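Local coordinates for E2A dna-binding protein (Human adenovirus 5, PDB 2WB0) that binds single-stranded DNA and, by forming multimers, unwinds the template during viral strand-displacement replication without using ATP, at residues M117-H122 against D162-V167. Numbering follows the deposited sequence.
Sequences MINKEH and DARCCV. With ZN (zinc ion), chain B.
Ile118 and Cys165, at the zinc-site end of this antiparallel pairing, are gripped by two good backbone bonds: Ile118 N donates to Cys165 O and Cys165 N to Ile118 O, both at 3.0 Å and both in the carbonyl plane. One residue on, Asn119 sits opposite Arg164 as a non-hydrogen-bonded pair, and the short gap between the chains carries two CA-H...O contacts, from Arg164 CA to Ile118 O and from Asn119 CA to Ala163 O. The pairing weakens toward Asp162. Lys120 N still reaches Ala163 O at 2.9 Å, but from 53° out of the carbonyl plane, and the return bond from Ala163 N to Lys120 O is weak. On the face of Ile118, Lys120 and Cys165, the bent lysine chain lies beside the cysteine, its NZ 3.4 Å from Cys165 SG, while its main bond goes to the carbonyl of Cys172; Phe185 packs against Cys165 and Ala163. These strands are neighbours in the three-stranded antiparallel sheet of the first zinc-binding module, with 158-165 in the middle, and the chain leaves Cys165 straight into Cys166, whose SG binds the zinc ion together with Cys111, His113 and Cys182. Next to this site Met117 is buried: its CB presses on Cys165 O at 3.1 Å, and the bend at chi3 (77°) brings CE to Arg164 O. The other face is looser at its outer edge, where the exposed Asn119 runs alongside Arg164, its amide tilted 44° from the guanidinium and placed over one face of it. Asn119 ND2 lies 2.8 Å from Arg164 NH1, donor against donor, which leaves its weak bond to Asp162 OD1 doubtful. Arg164 also forms a salt bridge to Asp162 OD1. A water lies 2.8 Å from Met117 O and accepts a weak bond from Arg164 NE.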
ATOM      1  N   MET A 117      16.249   4.952 -10.647  1.00 15.94           N
ATOM      2  CA  MET A 117      16.588   3.537 -10.631  1.00 17.90           C
ATOM      3  C   MET A 117      17.440   3.121 -11.831  1.00 19.28           C
ATOM      4  O   MET A 117      17.172   3.525 -12.945  1.00 20.18           O
ATOM      5  CB  MET A 117      15.317   2.635 -10.524  1.00 15.82           C
ATOM      6  CG  MET A 117      14.526   2.926  -9.182  1.00 16.61           C
ATOM      7  SD  MET A 117      12.945   1.952  -9.125  1.00 17.37           S
ATOM      8  CE  MET A 117      13.608   0.310  -8.699  1.00 16.87           C
ATOM      9  N   ILE A 118      18.455   2.291 -11.548  1.00 20.55           N
ATOM     10  CA  ILE A 118      19.436   1.898 -12.542  1.00 20.15           C
ATOM     11  C   ILE A 118      18.964   0.733 -13.376  1.00 21.65           C
ATOM     12  O   ILE A 118      18.387  -0.210 -12.849  1.00 20.96           O
ATOM     13  CB  ILE A 118      20.747   1.549 -11.820  1.00 20.57           C
ATOM     14  CG1 ILE A 118      21.239   2.739 -10.973  1.00 20.14           C
ATOM     15  CG2 ILE A 118      21.836   1.026 -12.848  1.00 20.90           C
ATOM     16  CD1 ILE A 118      21.588   3.928 -11.797  1.00 20.65           C
ATOM     17  N   ASN A 119      19.234   0.744 -14.685  1.00 22.30           N
ATOM     18  CA  ASN A 119      18.841  -0.379 -15.528  1.00 24.79           C
ATOM     19  C   ASN A 119      19.703  -1.606 -15.239  1.00 25.12           C
ATOM     20  O   ASN A 119      20.850  -1.469 -15.012  1.00 25.82           O
ATOM     21  CB  ASN A 119      18.986  -0.018 -17.016  1.00 26.59           C
ATOM     22  CG  ASN A 119      17.721   0.607 -17.589  1.00 34.40           C
ATOM     23  OD1 ASN A 119      17.552   1.832 -17.565  1.00 39.70           O
ATOM     24  ND2 ASN A 119      16.802  -0.249 -18.093  1.00 39.42           N
ATOM     25  N   LYS A 120      19.112  -2.802 -15.272  1.00 26.62           N
ATOM     26  CA  LYS A 120      19.782  -4.092 -14.984  1.00 28.57           C
ATOM     27  C   LYS A 120      19.207  -5.120 -15.962  1.00 29.78           C
ATOM     28  O   LYS A 120      18.034  -5.049 -16.333  1.00 28.27           O
ATOM     29  CB  LYS A 120      19.358  -4.655 -13.624  1.00 28.19           C
ATOM     30  CG  LYS A 120      20.075  -4.166 -12.408  1.00 28.69           C
ATOM     31  CD  LYS A 120      21.035  -5.230 -11.876  1.00 31.99           C
ATOM     32  CE  LYS A 120      22.186  -4.622 -11.095  1.00 29.72           C
ATOM     33  NZ  LYS A 120      21.772  -4.371  -9.663  1.00 30.83           N
ATOM     34  N   GLU A 121      20.011  -6.119 -16.302  1.00 31.43           N
ATOM     35  CA  GLU A 121      19.438  -7.307 -16.923  1.00 33.69           C
ATOM     36  C   GLU A 121      19.024  -8.324 -15.830  1.00 33.34           C
ATOM     37  O   GLU A 121      19.750  -8.536 -14.857  1.00 34.64           O
ATOM     38  CB  GLU A 121      20.404  -7.882 -17.943  1.00 34.17           C
ATOM     39  CG  GLU A 121      20.265  -9.383 -18.142  1.00 40.09           C
ATOM     40  CD  GLU A 121      20.744  -9.835 -19.518  1.00 46.63           C
ATOM     41  OE1 GLU A 121      21.527  -9.074 -20.182  1.00 48.86           O
ATOM     42  OE2 GLU A 121      20.276 -10.928 -19.937  1.00 48.75           O
ATOM     43  N   HIS A 122      17.838  -8.903 -15.945  1.00 32.18           N
ATOM     44  CA  HIS A 122      17.370  -9.843 -14.936  1.00 32.44           C
ATOM     45  C   HIS A 122      16.970 -11.145 -15.626  1.00 34.73           C
ATOM     46  O   HIS A 122      15.993 -11.160 -16.360  1.00 32.91           O
ATOM     47  CB  HIS A 122      16.168  -9.262 -14.223  1.00 30.88           C
ATOM     48  CG  HIS A 122      15.660 -10.109 -13.111  1.00 29.13           C
ATOM     49  ND1 HIS A 122      14.326 -10.160 -12.772  1.00 28.19           N
ATOM     50  CD2 HIS A 122      16.288 -10.983 -12.289  1.00 30.10           C
ATOM     51  CE1 HIS A 122      14.161 -10.960 -11.731  1.00 28.30           C
ATOM     52  NE2 HIS A 122      15.329 -11.494 -11.430  1.00 29.38           N
ATOM     53  N   ASP A 162      15.122  -5.068 -19.195  1.00 29.61           N
ATOM     54  CA  ASP A 162      14.627  -3.762 -18.822  1.00 27.12           C
ATOM     55  C   ASP A 162      14.296  -3.684 -17.311  1.00 24.56           C
ATOM     56  O   ASP A 162      13.393  -2.927 -16.920  1.00 23.89           O
ATOM     57  CB  ASP A 162      13.387  -3.465 -19.675  1.00 28.14           C
ATOM     58  CG  ASP A 162      12.877  -2.061 -19.491  1.00 32.36           C
ATOM     59  OD1 ASP A 162      13.720  -1.114 -19.337  1.00 32.24           O
ATOM     60  OD2 ASP A 162      11.628  -1.914 -19.487  1.00 34.28           O
ATOM     61  N   ALA A 163      15.013  -4.448 -16.474  1.00 20.41           N
ATOM     62  CA  ALA A 163      14.823  -4.361 -15.012  1.00 18.59           C
ATOM     63  C   ALA A 163      15.440  -3.089 -14.420  1.00 18.08           C
ATOM     64  O   ALA A 163      16.239  -2.402 -15.079  1.00 17.67           O
ATOM     65  CB  ALA A 163      15.395  -5.613 -14.321  1.00 18.26           C
ATOM     66  N   ARG A 164      14.986  -2.715 -13.212  1.00 17.59           N
ATOM     67  CA  ARG A 164      15.392  -1.455 -12.579  1.00 17.12           C
ATOM     68  C   ARG A 164      15.609  -1.809 -11.145  1.00 16.83           C
ATOM     69  O   ARG A 164      14.751  -2.469 -10.535  1.00 16.18           O
ATOM     70  CB  ARG A 164      14.228  -0.421 -12.614  1.00 17.80           C
ATOM     71  CG  ARG A 164      13.757  -0.204 -14.036  1.00 20.95           C
ATOM     72  CD  ARG A 164      14.755   0.794 -14.723  1.00 26.74           C
ATOM     73  NE  ARG A 164      14.027   1.489 -15.797  1.00 33.84           N
ATOM     74  CZ  ARG A 164      13.790   0.893 -16.938  1.00 32.38           C
ATOM     75  NH1 ARG A 164      14.249  -0.326 -17.052  1.00 33.46           N
ATOM     76  NH2 ARG A 164      13.129   1.474 -17.949  1.00 33.83           N
ATOM     77  N   CYS A 165      16.699  -1.329 -10.589  1.00 17.23           N
ATOM     78  CA  CYS A 165      17.027  -1.490  -9.174  1.00 15.29           C
ATOM     79  C   CYS A 165      17.230  -0.127  -8.445  1.00 16.18           C
ATOM     80  O   CYS A 165      17.486   0.923  -9.076  1.00 16.16           O
ATOM     81  CB  CYS A 165      18.296  -2.377  -9.053  1.00 16.69           C
ATOM     82  SG  CYS A 165      19.855  -1.545  -9.583  1.00 18.48           S
ATOM     83  N   CYS A 166      17.108  -0.145  -7.120  1.00 14.96           N
ATOM     84  CA  CYS A 166      17.457   1.011  -6.263  1.00 16.95           C
ATOM     85  C   CYS A 166      18.951   1.328  -6.557  1.00 16.55           C
ATOM     86  O   CYS A 166      19.707   0.399  -6.778  1.00 15.65           O
ATOM     87  CB  CYS A 166      17.320   0.569  -4.820  1.00 16.61           C
ATOM     88  SG  CYS A 166      17.995   1.768  -3.668  1.00 17.57           S
ATOM     89  N   VAL A 167      19.385   2.602  -6.605  1.00 15.51           N
ATOM     90  CA  VAL A 167      20.822   2.821  -6.980  1.00 14.17           C
ATOM     91  C   VAL A 167      21.800   2.148  -6.004  1.00 15.92           C
ATOM     92  O   VAL A 167      22.912   1.719  -6.393  1.00 17.20           O
ATOM     93  CB  VAL A 167      21.145   4.320  -7.185  1.00 14.13           C
ATOM     94  CG1 VAL A 167      20.985   5.087  -5.865  1.00 14.06           C
ATOM     95  CG2 VAL A 167      22.521   4.454  -7.784  1.00 17.18           C
TER
HETATM   96 ZN    ZN B 601      16.105   3.079  -3.204  1.00 16.45          ZN
HETATM   97  O   HOH W   1      14.850   4.316 -14.329  1.00 18.55           O